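Local coordinates for protein neutral ceramidase (Pseudomonas aeruginosa, PDB 2ZWS) that hydrolyses the N-acyl linkage of ceramides to give sphingosine and free fatty acid, also synthesises ceramide from sphingosine and fatty acid, and carries one zinc ion per subunit, at residues Val46-Ala51 with Ala139-Gly144; Leu72-Arg77 with Asp128-Ser133; Tyr225-Asp230 with Arg275-Ala280; Ile600-Pro605 with Gly611-Arg616. All blocks are in the same frame, centred on the assembly; numbering follows the deposited sequence. Where two conformers were deposited one is given.

Interaction 1: residues Val46-Ala51 with Ala139-Gly144; sequences VIEEAA and ARLQPG
Leu141 lays its forked end across two side chains of strand 41-49, with CD2 between Val46 and the methylene of Glu48 and CD1 against the carboxylate. Its CD2 meets CG1 of Val46 at 3.9 Å, the two side chains crossing at about a right angle. CD1 of Leu141 lies 4.0 Å from CD of Glu48, while CD2 also approaches CG of that glutamate at 4.1 Å. Val46 brings CG1 to the meeting because this branch stands opposite the backbone N (chi1 176°). Glu48 looks out of place beside a leucine, yet outside the two segments its carboxylate is gripped by Arg6 through OE1 and by Arg55 through OE2, which would lower the cost of burying the charge. Leu141, in the link between helix 120-138 and strand 142-152, reaches past strand 5-13, which pairs with both strands, to strand 41-49: a leucine packed on a valine and on a salt-bridged glutamate, at one face of the mixed beta-sheet of the N-terminal ceramidase domain.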
loop_
_atom_site.group_PDB
_atom_site.type_symbol
_atom_site.label_atom_id
_atom_site.label_comp_id
_atom_site.label_asym_id
_atom_site.label_seq_id
_atom_site.Cartn_x
_atom_site.Cartn_y
_atom_site.Cartn_z
ATOM N N VAL A 46 -16.837 2.127 -4.248
ATOM C CA VAL A 46 -17.558 2.899 -5.258
ATOM C C VAL A 46 -18.665 3.650 -4.556
ATOM O O VAL A 46 -19.403 3.032 -3.780
ATOM C CB VAL A 46 -18.199 1.949 -6.337
ATOM C CG1 VAL A 46 -19.017 2.754 -7.313
ATOM C CG2 VAL A 46 -17.111 1.213 -7.086
ATOM N N ILE A 47 -18.785 4.954 -4.818
ATOM C CA ILE A 47 -19.851 5.750 -4.209
ATOM C C ILE A 47 -20.613 6.466 -5.298
ATOM O O ILE A 47 -20.015 7.059 -6.185
ATOM C CB ILE A 47 -19.285 6.812 -3.229
ATOM C CG1 ILE A 47 -18.362 6.158 -2.194
ATOM C CG2 ILE A 47 -20.428 7.589 -2.542
ATOM C CD1 ILE A 47 -17.555 7.179 -1.406
ATOM N N GLU A 48 -21.933 6.417 -5.234
ATOM C CA GLU A 48 -22.758 7.095 -6.230
ATOM C C GLU A 48 -23.773 7.961 -5.532
ATOM O O GLU A 48 -24.345 7.572 -4.511
ATOM C CB GLU A 48 -23.577 6.111 -7.050
ATOM C CG GLU A 48 -22.849 5.100 -7.838
ATOM C CD GLU A 48 -23.715 4.559 -8.975
ATOM O OE1 GLU A 48 -24.929 4.264 -8.766
ATOM O OE2 GLU A 48 -23.174 4.419 -10.087
ATOM N N GLU A 49 -24.019 9.129 -6.099
ATOM C CA GLU A 49 -25.021 10.012 -5.543
ATOM C C GLU A 49 -26.341 9.529 -6.123
ATOM O O GLU A 49 -26.462 9.349 -7.326
ATOM C CB GLU A 49 -24.711 11.450 -5.963
ATOM C CG GLU A 49 -25.180 12.512 -4.987
ATOM C CD GLU A 49 -25.057 13.911 -5.563
ATOM O OE1 GLU A 49 -24.140 14.177 -6.411
ATOM O OE2 GLU A 49 -25.893 14.753 -5.159
ATOM N N ALA A 50 -27.333 9.275 -5.282
ATOM C CA ALA A 50 -28.614 8.859 -5.829
ATOM C C ALA A 50 -29.221 9.991 -6.711
ATOM O O ALA A 50 -30.066 9.735 -7.541
ATOM C CB ALA A 50 -29.565 8.421 -4.707
ATOM N N ALA A 51 -28.694 11.214 -6.595
ATOM C CA ALA A 51 -29.351 12.429 -7.167
ATOM C C ALA A 51 -29.255 13.012 -8.632
ATOM O O ALA A 51 -30.321 13.396 -9.112
ATOM C CB ALA A 51 -29.319 13.587 -6.133
ATOM N N ALA A 139 -20.275 -4.328 -8.948
ATOM C CA ALA A 139 -21.303 -5.391 -9.071
ATOM C C ALA A 139 -22.074 -5.580 -7.757
ATOM O O ALA A 139 -23.050 -6.359 -7.698
ATOM C CB ALA A 139 -20.645 -6.703 -9.486
ATOM N N ARG A 140 -21.660 -4.871 -6.706
ATOM C CA ARG A 140 -22.268 -4.991 -5.383
ATOM C C ARG A 140 -22.875 -3.668 -4.895
ATOM O O ARG A 140 -23.067 -3.462 -3.697
ATOM C CB ARG A 140 -21.245 -5.535 -4.373
ATOM C CG ARG A 140 -20.800 -6.968 -4.688
ATOM C CD ARG A 140 -19.564 -7.362 -3.916
ATOM N NE ARG A 140 -19.235 -8.781 -4.102
ATOM C CZ ARG A 140 -18.771 -9.325 -5.234
ATOM N NH1 ARG A 140 -18.602 -8.598 -6.337
ATOM N NH2 ARG A 140 -18.517 -10.632 -5.277
ATOM N N LEU A 141 -23.224 -2.789 -5.828
ATOM C CA LEU A 141 -23.815 -1.514 -5.440
ATOM C C LEU A 141 -25.100 -1.723 -4.640
ATOM O O LEU A 141 -25.913 -2.595 -4.976
ATOM C CB LEU A 141 -24.042 -0.592 -6.642
ATOM C CG LEU A 141 -22.783 0.125 -7.171
ATOM C CD1 LEU A 141 -22.985 0.606 -8.605
ATOM C CD2 LEU A 141 -22.423 1.287 -6.272
ATOM N N GLN A 142 -25.266 -0.937 -3.584
ATOM C CA GLN A 142 -26.446 -1.028 -2.703
ATOM C C GLN A 142 -26.751 0.352 -2.116
ATOM O O GLN A 142 -25.854 1.147 -1.904
ATOM C CB GLN A 142 -26.172 -2.018 -1.554
ATOM C CG GLN A 142 -24.934 -1.661 -0.720
ATOM C CD GLN A 142 -24.617 -2.690 0.340
ATOM O OE1 GLN A 142 -23.514 -3.237 0.392
ATOM N NE2 GLN A 142 -25.581 -2.962 1.189
ATOM N N PRO A 143 -28.025 0.642 -1.826
ATOM C CA PRO A 143 -28.353 1.912 -1.185
ATOM C C PRO A 143 -27.836 2.000 0.243
ATOM O O PRO A 143 -27.824 1.011 0.965
ATOM C CB PRO A 143 -29.888 1.919 -1.165
ATOM C CG PRO A 143 -30.287 0.536 -1.360
ATOM C CD PRO A 143 -29.213 -0.188 -2.085
ATOM N N GLY A 144 -27.441 3.192 0.666
ATOM C CA GLY A 144 -26.938 3.341 2.012
ATOM C C GLY A 144 -26.675 4.772 2.399
ATOM O O GLY A 144 -26.994 5.736 1.654
#

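Interaction 2: residues Leu72-Arg77 with Asp128-Ser133; sequences LKVLAR and DGIVRS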
loop_
_atom_site.group_PDB
_atom_site.type_symbol
_atom_site.label_atom_id
_atom_site.label_comp_id
_atom_site.label_asym_id
_atom_site.label_seq_id
_atom_site.Cartn_x
_atom_site.Cartn_y
_atom_site.Cartn_z
ATOM N N LEU A 72 -1.661 4.664 -14.723
ATOM C CA LEU A 72 -1.936 4.834 -16.158
ATOM C C LEU A 72 -2.564 3.583 -16.767
ATOM O O LEU A 72 -3.475 3.690 -17.565
ATOM C CB LEU A 72 -0.642 5.222 -16.907
ATOM C CG LEU A 72 -0.077 6.600 -16.534
ATOM C CD1 LEU A 72 1.309 6.830 -17.192
ATOM C CD2 LEU A 72 -1.044 7.737 -16.890
ATOM N N LYS A 73 -2.062 2.411 -16.389
ATOM C CA LYS A 73 -2.540 1.164 -16.976
ATOM C C LYS A 73 -3.907 0.824 -16.419
ATOM O O LYS A 73 -4.768 0.360 -17.157
ATOM C CB LYS A 73 -1.544 0.021 -16.757
ATOM C CG LYS A 73 -1.943 -1.297 -17.445
ATOM C CD LYS A 73 -1.939 -1.189 -18.991
ATOM C CE LYS A 73 -1.792 -2.555 -19.625
ATOM N NZ LYS A 73 -0.598 -3.266 -19.059
ATOM N N VAL A 74 -4.106 1.053 -15.120
ATOM C CA VAL A 74 -5.434 0.821 -14.551
ATOM C C VAL A 74 -6.472 1.703 -15.271
ATOM O O VAL A 74 -7.557 1.236 -15.643
ATOM C CB VAL A 74 -5.450 1.052 -13.017
ATOM C CG1 VAL A 74 -6.889 1.197 -12.479
ATOM C CG2 VAL A 74 -4.712 -0.086 -12.281
ATOM N N LEU A 75 -6.172 2.975 -15.483
ATOM C CA LEU A 75 -7.124 3.850 -16.160
ATOM C C LEU A 75 -7.425 3.388 -17.576
ATOM O O LEU A 75 -8.580 3.417 -18.008
ATOM C CB LEU A 75 -6.632 5.292 -16.171
ATOM C CG LEU A 75 -6.770 5.984 -14.829
ATOM C CD1 LEU A 75 -5.971 7.275 -14.852
ATOM C CD2 LEU A 75 -8.245 6.242 -14.506
ATOM N N ALA A 76 -6.391 2.980 -18.312
ATOM C CA ALA A 76 -6.618 2.476 -19.661
ATOM C C ALA A 76 -7.535 1.259 -19.648
ATOM O O ALA A 76 -8.440 1.153 -20.480
ATOM C CB ALA A 76 -5.279 2.132 -20.328
ATOM N N ARG A 77 -7.284 0.332 -18.713
ATOM C CA ARG A 77 -8.096 -0.885 -18.600
ATOM C C ARG A 77 -9.540 -0.561 -18.276
ATOM O O ARG A 77 -10.464 -1.180 -18.830
ATOM C CB ARG A 77 -7.547 -1.807 -17.509
ATOM C CG ARG A 77 -6.241 -2.484 -17.878
ATOM C CD ARG A 77 -6.456 -3.559 -18.948
ATOM N NE ARG A 77 -5.358 -4.520 -18.952
ATOM C CZ ARG A 77 -4.143 -4.284 -19.433
ATOM N NH1 ARG A 77 -3.834 -3.101 -19.958
ATOM N NH2 ARG A 77 -3.220 -5.238 -19.389
ATOM N N ASP A 128 -4.046 -5.827 -12.605
ATOM C CA ASP A 128 -5.215 -6.703 -12.807
ATOM C C ASP A 128 -6.071 -6.777 -11.558
ATOM O O ASP A 128 -7.290 -6.795 -11.649
ATOM C CB ASP A 128 -4.792 -8.115 -13.198
ATOM C CG ASP A 128 -4.230 -8.201 -14.598
ATOM O OD1 ASP A 128 -4.335 -7.225 -15.375
ATOM O OD2 ASP A 128 -3.661 -9.268 -14.920
ATOM N N GLY A 129 -5.445 -6.870 -10.394
ATOM C CA GLY A 129 -6.209 -6.962 -9.143
ATOM C C GLY A 129 -6.901 -5.658 -8.760
ATOM O O GLY A 129 -8.010 -5.677 -8.201
ATOM N N ILE A 130 -6.273 -4.521 -9.058
ATOM C CA ILE A 130 -6.948 -3.239 -8.815
ATOM C C ILE A 130 -8.214 -3.179 -9.674
ATOM O O ILE A 130 -9.332 -2.849 -9.196
ATOM C CB ILE A 130 -6.031 -2.036 -9.111
ATOM C CG1 ILE A 130 -4.943 -1.958 -8.029
ATOM C CG2 ILE A 130 -6.835 -0.720 -9.190
ATOM C CD1 ILE A 130 -3.772 -0.951 -8.301
ATOM N N VAL A 131 -8.067 -3.507 -10.956
ATOM C CA VAL A 131 -9.249 -3.509 -11.828
ATOM C C VAL A 131 -10.309 -4.512 -11.310
ATOM O O VAL A 131 -11.487 -4.183 -11.231
ATOM C CB VAL A 131 -8.845 -3.798 -13.296
ATOM C CG1 VAL A 131 -10.107 -3.994 -14.192
ATOM C CG2 VAL A 131 -7.958 -2.683 -13.838
ATOM N N ARG A 132 -9.894 -5.700 -10.892
ATOM C CA ARG A 132 -10.849 -6.707 -10.401
ATOM C C ARG A 132 -11.561 -6.195 -9.146
ATOM O O ARG A 132 -12.736 -6.425 -8.948
ATOM C CB ARG A 132 -10.096 -7.990 -10.092
ATOM C CG ARG A 132 -10.983 -9.206 -9.834
ATOM C CD ARG A 132 -10.131 -10.496 -9.517
ATOM N NE ARG A 132 -8.890 -10.535 -10.299
ATOM C CZ ARG A 132 -7.647 -10.440 -9.809
ATOM N NH1 ARG A 132 -7.396 -10.389 -8.476
ATOM N NH2 ARG A 132 -6.637 -10.425 -10.677
ATOM N N SER A 133 -10.858 -5.439 -8.300
ATOM C CA SER A 133 -11.509 -4.929 -7.057
ATOM C C SER A 133 -12.646 -3.951 -7.402
ATOM O O SER A 133 -13.712 -3.954 -6.754
ATOM C CB SER A 133 -10.481 -4.313 -6.091
ATOM O OG SER A 133 -10.039 -3.063 -6.549
#
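Val74 is the first residue of the helical segment Leu72-Arg77 to meet the other helix, and it does so with both methyls. CG1 and CG2 of Val74 each lie 3.8 Å from CG2 of Ile130, so the isoleucine methyl sits against the fork of the valine. CG1 of Val74 also reaches CG2 of Val131, more loosely, at 4.2 Å. One turn on, Arg77 offers the root of its chain: its CB packs on CG2 of Val131 at 3.8 Å. The axes of the two short segments pass 9.6 Å apart at a crossing angle of -45°. Branched side chains suit this interface, being short and stiff enough to fill the gap between helices. On the other helix, Ser133 turns its hydroxyl back to the carbonyl O of Ile130 at 2.7 Å, which satisfies a buried polar group. Ile130 and Ser133 also lean on Ala42 of strand 41-49, so helix 120-138 lies between helix 68-81 and the sheet. With no hydrogen bond between the segments, their direct adhesion rests on apolar packing, through complementary shape and the exclusion of water.

Interaction 3: residues Tyr225-Asp230 with Arg275-Ala280; sequences YHWEHD and RQFAKA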
loop_
_atom_site.group_PDB
_atom_site.type_symbol
_atom_site.label_atom_id
_atom_site.label_comp_id
_atom_site.label_asym_id
_atom_site.label_seq_id
_atom_site.Cartn_x
_atom_site.Cartn_y
_atom_site.Cartn_z
ATOM N N TYR A 225 -7.415 -6.841 8.221
ATOM C CA TYR A 225 -7.691 -8.270 8.366
ATOM C C TYR A 225 -8.407 -8.482 9.695
ATOM O O TYR A 225 -9.394 -9.223 9.749
ATOM C CB TYR A 225 -6.382 -9.047 8.402
ATOM C CG TYR A 225 -6.537 -10.522 8.679
ATOM C CD1 TYR A 225 -6.316 -11.040 9.956
ATOM C CD2 TYR A 225 -6.897 -11.413 7.646
ATOM C CE1 TYR A 225 -6.451 -12.415 10.194
ATOM C CE2 TYR A 225 -7.020 -12.767 7.886
ATOM C CZ TYR A 225 -6.819 -13.248 9.166
ATOM O OH TYR A 225 -6.916 -14.609 9.424
ATOM N N HIS A 226 -7.935 -7.855 10.771
ATOM C CA HIS A 226 -8.601 -8.067 12.053
ATOM C C HIS A 226 -10.084 -7.656 11.952
ATOM O O HIS A 226 -10.977 -8.370 12.432
ATOM C CB HIS A 226 -7.870 -7.285 13.149
ATOM C CG HIS A 226 -8.455 -7.478 14.514
ATOM N ND1 HIS A 226 -8.390 -8.680 15.185
ATOM C CD2 HIS A 226 -9.118 -6.623 15.332
ATOM C CE1 HIS A 226 -8.987 -8.556 16.364
ATOM N NE2 HIS A 226 -9.428 -7.313 16.481
ATOM N N TRP A 227 -10.367 -6.509 11.335
ATOM C CA TRP A 227 -11.772 -6.082 11.210
ATOM C C TRP A 227 -12.600 -7.041 10.352
ATOM O O TRP A 227 -13.712 -7.439 10.739
ATOM C CB TRP A 227 -11.864 -4.663 10.637
ATOM C CG TRP A 227 -13.102 -3.904 11.070
ATOM C CD1 TRP A 227 -14.328 -4.427 11.460
ATOM C CD2 TRP A 227 -13.250 -2.475 11.114
ATOM N NE1 TRP A 227 -15.195 -3.392 11.771
ATOM C CE2 TRP A 227 -14.564 -2.195 11.565
ATOM C CE3 TRP A 227 -12.389 -1.403 10.836
ATOM C CZ2 TRP A 227 -15.031 -0.883 11.741
ATOM C CZ3 TRP A 227 -12.864 -0.095 11.006
ATOM C CH2 TRP A 227 -14.174 0.146 11.449
ATOM N N GLU A 228 -12.079 -7.366 9.167
ATOM C CA GLU A 228 -12.807 -8.200 8.207
ATOM C C GLU A 228 -12.979 -9.653 8.661
ATOM O O GLU A 228 -14.065 -10.247 8.482
ATOM C CB GLU A 228 -12.096 -8.188 6.861
ATOM C CG GLU A 228 -12.104 -6.815 6.205
ATOM C CD GLU A 228 -11.152 -6.669 5.013
ATOM O OE1 GLU A 228 -11.285 -5.628 4.307
ATOM O OE2 GLU A 228 -10.286 -7.560 4.792
ATOM N N HIS A 229 -11.921 -10.210 9.240
ATOM C CA HIS A 229 -11.847 -11.641 9.553
ATOM C C HIS A 229 -12.213 -11.946 11.002
ATOM O O HIS A 229 -12.878 -12.944 11.258
ATOM C CB HIS A 229 -10.443 -12.161 9.246
ATOM C CG HIS A 229 -10.248 -13.628 9.486
ATOM N ND1 HIS A 229 -9.826 -14.124 10.699
ATOM C CD2 HIS A 229 -10.382 -14.697 8.667
ATOM C CE1 HIS A 229 -9.714 -15.441 10.626
ATOM N NE2 HIS A 229 -10.044 -15.816 9.402
ATOM N N ASP A 230 -11.759 -11.125 11.948
ATOM C CA ASP A 230 -11.940 -11.461 13.374
ATOM C C ASP A 230 -13.140 -10.745 14.012
ATOM O O ASP A 230 -13.686 -11.232 15.008
ATOM C CB ASP A 230 -10.672 -11.131 14.202
ATOM C CG ASP A 230 -9.398 -11.837 13.701
ATOM O OD1 ASP A 230 -8.311 -11.237 13.913
ATOM O OD2 ASP A 230 -9.474 -12.958 13.124
ATOM N N ARG A 275 -3.833 -1.238 17.583
ATOM C CA ARG A 275 -4.024 0.123 18.108
ATOM C C ARG A 275 -4.816 0.985 17.127
ATOM O O ARG A 275 -5.751 1.697 17.517
ATOM C CB ARG A 275 -2.684 0.773 18.457
ATOM C CG ARG A 275 -2.041 0.122 19.670
ATOM C CD ARG A 275 -0.691 0.700 19.974
ATOM N NE ARG A 275 -0.036 -0.121 20.992
ATOM C CZ ARG A 275 1.154 0.116 21.535
ATOM N NH1 ARG A 275 1.874 1.179 21.180
ATOM N NH2 ARG A 275 1.634 -0.740 22.438
ATOM N N GLN A 276 -4.518 0.819 15.841
ATOM C CA GLN A 276 -5.250 1.556 14.786
ATOM C C GLN A 276 -6.668 1.049 14.671
ATOM O O GLN A 276 -7.609 1.839 14.589
ATOM C CB GLN A 276 -4.550 1.436 13.432
ATOM C CG GLN A 276 -3.199 2.140 13.437
ATOM C CD GLN A 276 -2.452 1.897 12.168
ATOM O OE1 GLN A 276 -2.700 2.563 11.179
ATOM N NE2 GLN A 276 -1.552 0.920 12.172
ATOM N N PHE A 277 -6.817 -0.273 14.650
ATOM C CA PHE A 277 -8.132 -0.874 14.574
ATOM C C PHE A 277 -9.027 -0.365 15.706
ATOM O O PHE A 277 -10.190 -0.013 15.471
ATOM C CB PHE A 277 -8.079 -2.405 14.672
ATOM C CG PHE A 277 -9.419 -2.987 14.989
ATOM C CD1 PHE A 277 -10.392 -3.071 14.006
ATOM C CD2 PHE A 277 -9.749 -3.322 16.289
ATOM C CE1 PHE A 277 -11.701 -3.531 14.309
ATOM C CE2 PHE A 277 -11.025 -3.785 16.604
ATOM C CZ PHE A 277 -12.012 -3.877 15.621
ATOM N N ALA A 278 -8.501 -0.354 16.937
ATOM C CA ALA A 278 -9.355 -0.071 18.094
ATOM C C ALA A 278 -9.930 1.341 17.982
ATOM O O ALA A 278 -11.110 1.570 18.240
ATOM C CB ALA A 278 -8.621 -0.283 19.390
ATOM N N LYS A 279 -9.097 2.267 17.530
ATOM C CA LYS A 279 -9.550 3.643 17.364
ATOM C C LYS A 279 -10.564 3.773 16.234
ATOM O O LYS A 279 -11.567 4.502 16.377
ATOM C CB LYS A 279 -8.368 4.615 17.189
ATOM C CG LYS A 279 -8.766 6.117 17.274
ATOM C CD LYS A 279 -9.248 6.442 18.691
ATOM C CE LYS A 279 -9.678 7.875 18.891
ATOM N NZ LYS A 279 -9.811 8.016 20.377
ATOM N N ALA A 280 -10.321 3.077 15.112
ATOM C CA ALA A 280 -11.231 3.155 13.954
ATOM C C ALA A 280 -12.590 2.608 14.339
ATOM O O ALA A 280 -13.611 3.197 14.013
ATOM C CB ALA A 280 -10.660 2.374 12.769
#
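The carboxylate of Asp230 is gripped by two histidines of its own helix, and one of them, His226, also presses on Phe277 across the contact. ND1 of His229 donates to OD2 of Asp230 at 2.7 Å; the acceptor lies in the His229 ring plane, while the donor stands above the carboxylate plane. ND1 of His226 reaches the anti lone pair of OD1 of Asp230 at 2.9 Å, less straight at 144°. This bond limits rotation of the His226 imidazole, whose CD2 edge meets the face of Phe277, 3.5 Å from CD2 of that ring. With CG anti to the backbone N (chi1 164°), Phe277 extends between His226 and Trp227 and turns its edge to the indole face, CE1 of Phe277 lying 3.5 Å from CG of Trp227. Both pairs are T-shaped, their planes at 85°. Small Ala280 lets the indole come close, its CB 3.7 Å from CZ3 of Trp227. Helices 218-231 and 265-286 thus meet through an aromatic cluster, while Trp227 and Ala280 also lie against strands 194-200 and 238-242 of the adjoining sheet.

Interaction 4: residues Ile600-Pro605 with Gly611-Arg616; sequences ISWSIP and GHYYIR
Trp602 sets the far rim of its indole over one face of Tyr613. CH2 of Trp602 is 3.9 Å from CE1 of Tyr613, and the planes are inclined at 50°, an oblique meeting of two large rings. Two residues back along the first strand, Ile600 touches Ile615 through one methyl each, CG2 to CG2 at 3.8 Å; the side chains run alongside each other, pointing opposite ways. In both isoleucines CG2 lies opposite the backbone N, which directs this branch at its partner. CG1 of Ile604 lies 3.7 Å above the indole plane of Trp602, and the hydroxyl of Tyr613 is tied to the carbonyl O of Glu609 in the short link between the two strands, so a buried polar end is satisfied. Farther out, Ile600 and Trp602 bond through their backbones to Val542 and Val540 of strand 539-545, whereas Tyr613 packs on Phe639 and Val641 of strand 629-642. Trp602 also lies about 4 Å from Thr584, a magnesium ligand, between nearest side-chain atoms. Strands 595-603 and 611-622 belong to different sheets, and with no hydrogen bond between the segments their side chains meet in the interior, the arrangement of a beta-sandwich, here in the C-terminal domain.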
loop_
_atom_site.group_PDB
_atom_site.type_symbol
_atom_site.label_atom_id
_atom_site.label_comp_id
_atom_site.label_asym_id
_atom_site.label_seq_id
_atom_site.Cartn_x
_atom_site.Cartn_y
_atom_site.Cartn_z
ATOM N N ILE A 600 5.211 -24.901 5.565
ATOM C CA ILE A 600 3.921 -24.309 5.904
ATOM C C ILE A 600 3.695 -24.477 7.395
ATOM O O ILE A 600 3.888 -25.553 7.963
ATOM C CB ILE A 600 2.799 -24.944 5.090
ATOM C CG1 ILE A 600 2.920 -24.522 3.621
ATOM C CG2 ILE A 600 1.439 -24.600 5.683
ATOM C CD1 ILE A 600 2.253 -25.482 2.656
ATOM N N SER A 601 3.301 -23.392 8.046
ATOM C CA SER A 601 3.025 -23.480 9.464
ATOM C C SER A 601 1.666 -22.931 9.797
ATOM O O SER A 601 1.132 -22.063 9.074
ATOM C CB SER A 601 4.095 -22.748 10.259
ATOM O OG SER A 601 4.104 -21.373 9.944
ATOM N N TRP A 602 1.121 -23.430 10.902
ATOM C CA TRP A 602 -0.167 -22.973 11.419
ATOM C C TRP A 602 -0.038 -22.817 12.924
ATOM O O TRP A 602 0.208 -23.794 13.641
ATOM C CB TRP A 602 -1.249 -23.995 11.087
ATOM C CG TRP A 602 -2.652 -23.611 11.544
ATOM C CD1 TRP A 602 -3.204 -22.358 11.538
ATOM C CD2 TRP A 602 -3.679 -24.507 12.032
ATOM N NE1 TRP A 602 -4.523 -22.422 11.995
ATOM C CE2 TRP A 602 -4.825 -23.715 12.311
ATOM C CE3 TRP A 602 -3.737 -25.896 12.273
ATOM C CZ2 TRP A 602 -6.029 -24.261 12.811
ATOM C CZ3 TRP A 602 -4.960 -26.446 12.761
ATOM C CH2 TRP A 602 -6.076 -25.620 13.019
ATOM N N SER A 603 -0.203 -21.593 13.408
ATOM C CA SER A 603 -0.273 -21.359 14.839
ATOM C C SER A 603 -1.736 -21.461 15.244
ATOM O O SER A 603 -2.549 -20.630 14.844
ATOM C CB SER A 603 0.316 -19.993 15.161
ATOM O OG SER A 603 1.695 -19.963 14.795
ATOM N N ILE A 604 -2.073 -22.499 16.017
ATOM C CA ILE A 604 -3.475 -22.846 16.295
ATOM C C ILE A 604 -4.053 -21.843 17.290
ATOM O O ILE A 604 -3.607 -21.799 18.439
ATOM C CB ILE A 604 -3.590 -24.295 16.871
ATOM C CG1 ILE A 604 -2.981 -25.320 15.913
ATOM C CG2 ILE A 604 -5.046 -24.641 17.154
ATOM C CD1 ILE A 604 -2.519 -26.588 16.597
ATOM N N PRO A 605 -5.009 -20.999 16.832
ATOM C CA PRO A 605 -5.499 -19.910 17.688
ATOM C C PRO A 605 -6.565 -20.343 18.695
ATOM O O PRO A 605 -7.211 -21.363 18.491
ATOM C CB PRO A 605 -6.109 -18.943 16.672
ATOM C CG PRO A 605 -6.684 -19.837 15.636
ATOM C CD PRO A 605 -5.646 -20.970 15.499
ATOM N N GLY A 611 -10.448 -31.721 17.255
ATOM C CA GLY A 611 -10.762 -32.643 16.165
ATOM C C GLY A 611 -9.556 -32.973 15.306
ATOM O O GLY A 611 -8.417 -32.801 15.737
ATOM N N HIS A 612 -9.817 -33.456 14.095
ATOM C CA HIS A 612 -8.763 -33.867 13.176
ATOM C C HIS A 612 -8.622 -32.914 11.991
ATOM O O HIS A 612 -9.621 -32.449 11.429
ATOM C CB HIS A 612 -9.009 -35.307 12.722
ATOM C CG HIS A 612 -8.889 -36.299 13.841
ATOM N ND1 HIS A 612 -9.961 -36.671 14.626
ATOM C CD2 HIS A 612 -7.813 -36.951 14.340
ATOM C CE1 HIS A 612 -9.553 -37.533 15.543
ATOM N NE2 HIS A 612 -8.252 -37.715 15.395
ATOM N N TYR A 613 -7.368 -32.638 11.632
ATOM C CA TYR A 613 -7.030 -31.660 10.613
ATOM C C TYR A 613 -5.917 -32.198 9.724
ATOM O O TYR A 613 -5.177 -33.101 10.125
ATOM C CB TYR A 613 -6.521 -30.380 11.287
ATOM C CG TYR A 613 -7.563 -29.625 12.084
ATOM C CD1 TYR A 613 -8.218 -28.529 11.522
ATOM C CD2 TYR A 613 -7.882 -29.990 13.402
ATOM C CE1 TYR A 613 -9.172 -27.817 12.229
ATOM C CE2 TYR A 613 -8.854 -29.285 14.126
ATOM C CZ TYR A 613 -9.494 -28.194 13.526
ATOM O OH TYR A 613 -10.448 -27.472 14.215
ATOM N N TYR A 614 -5.777 -31.640 8.529
ATOM C CA TYR A 614 -4.556 -31.862 7.765
ATOM C C TYR A 614 -4.205 -30.611 6.978
ATOM O O TYR A 614 -4.996 -29.675 6.920
ATOM C CB TYR A 614 -4.677 -33.083 6.853
ATOM C CG TYR A 614 -5.683 -32.982 5.723
ATOM C CD1 TYR A 614 -7.007 -33.424 5.888
ATOM C CD2 TYR A 614 -5.304 -32.504 4.473
ATOM C CE1 TYR A 614 -7.920 -33.353 4.838
ATOM C CE2 TYR A 614 -6.200 -32.453 3.422
ATOM C CZ TYR A 614 -7.509 -32.871 3.613
ATOM O OH TYR A 614 -8.387 -32.812 2.559
ATOM N N ILE A 615 -3.022 -30.588 6.382
ATOM C CA ILE A 615 -2.597 -29.426 5.605
ATOM C C ILE A 615 -2.386 -29.835 4.145
ATOM O O ILE A 615 -1.746 -30.852 3.860
ATOM C CB ILE A 615 -1.329 -28.769 6.234
ATOM C CG1 ILE A 615 -1.684 -28.123 7.587
ATOM C CG2 ILE A 615 -0.695 -27.736 5.276
ATOM C CD1 ILE A 615 -0.496 -27.663 8.416
ATOM N N ARG A 616 -2.976 -29.071 3.230
ATOM C CA ARG A 616 -2.795 -29.267 1.804
ATOM C C ARG A 616 -1.924 -28.152 1.209
ATOM O O ARG A 616 -2.087 -26.959 1.548
ATOM C CB ARG A 616 -4.160 -29.318 1.110
ATOM C CG ARG A 616 -4.126 -29.648 -0.350
ATOM C CD ARG A 616 -5.499 -30.081 -0.843
ATOM N NE ARG A 616 -5.470 -30.307 -2.285
ATOM C CZ ARG A 616 -6.504 -30.737 -2.997
ATOM N NH1 ARG A 616 -6.379 -30.906 -4.305
ATOM N NH2 ARG A 616 -7.664 -30.972 -2.397
#

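How the interactions relate
Interactions 1 to 3 lie in the N-terminal part of the enzyme, interaction 4 in the C-terminal beta-sandwich. Interactions 1 and 4 are the buried contacts, interactions 2 and 3 being only partly buried. Helix 120-138, used in interaction 2, is followed directly by strand 142-152 of interaction 1, yet the two contacts do not touch, their nearest atoms being about 6 Å apart. Interaction 3 comes within about 7 Å of interaction 4, nearest atoms again. Chemistry follows place: aliphatic groups serve the helix pair of interaction 2, aromatic rings the one of interaction 3, a mixture joins the sheets of interaction 4, and interaction 1 alone packs a leucine on a charged carboxylate.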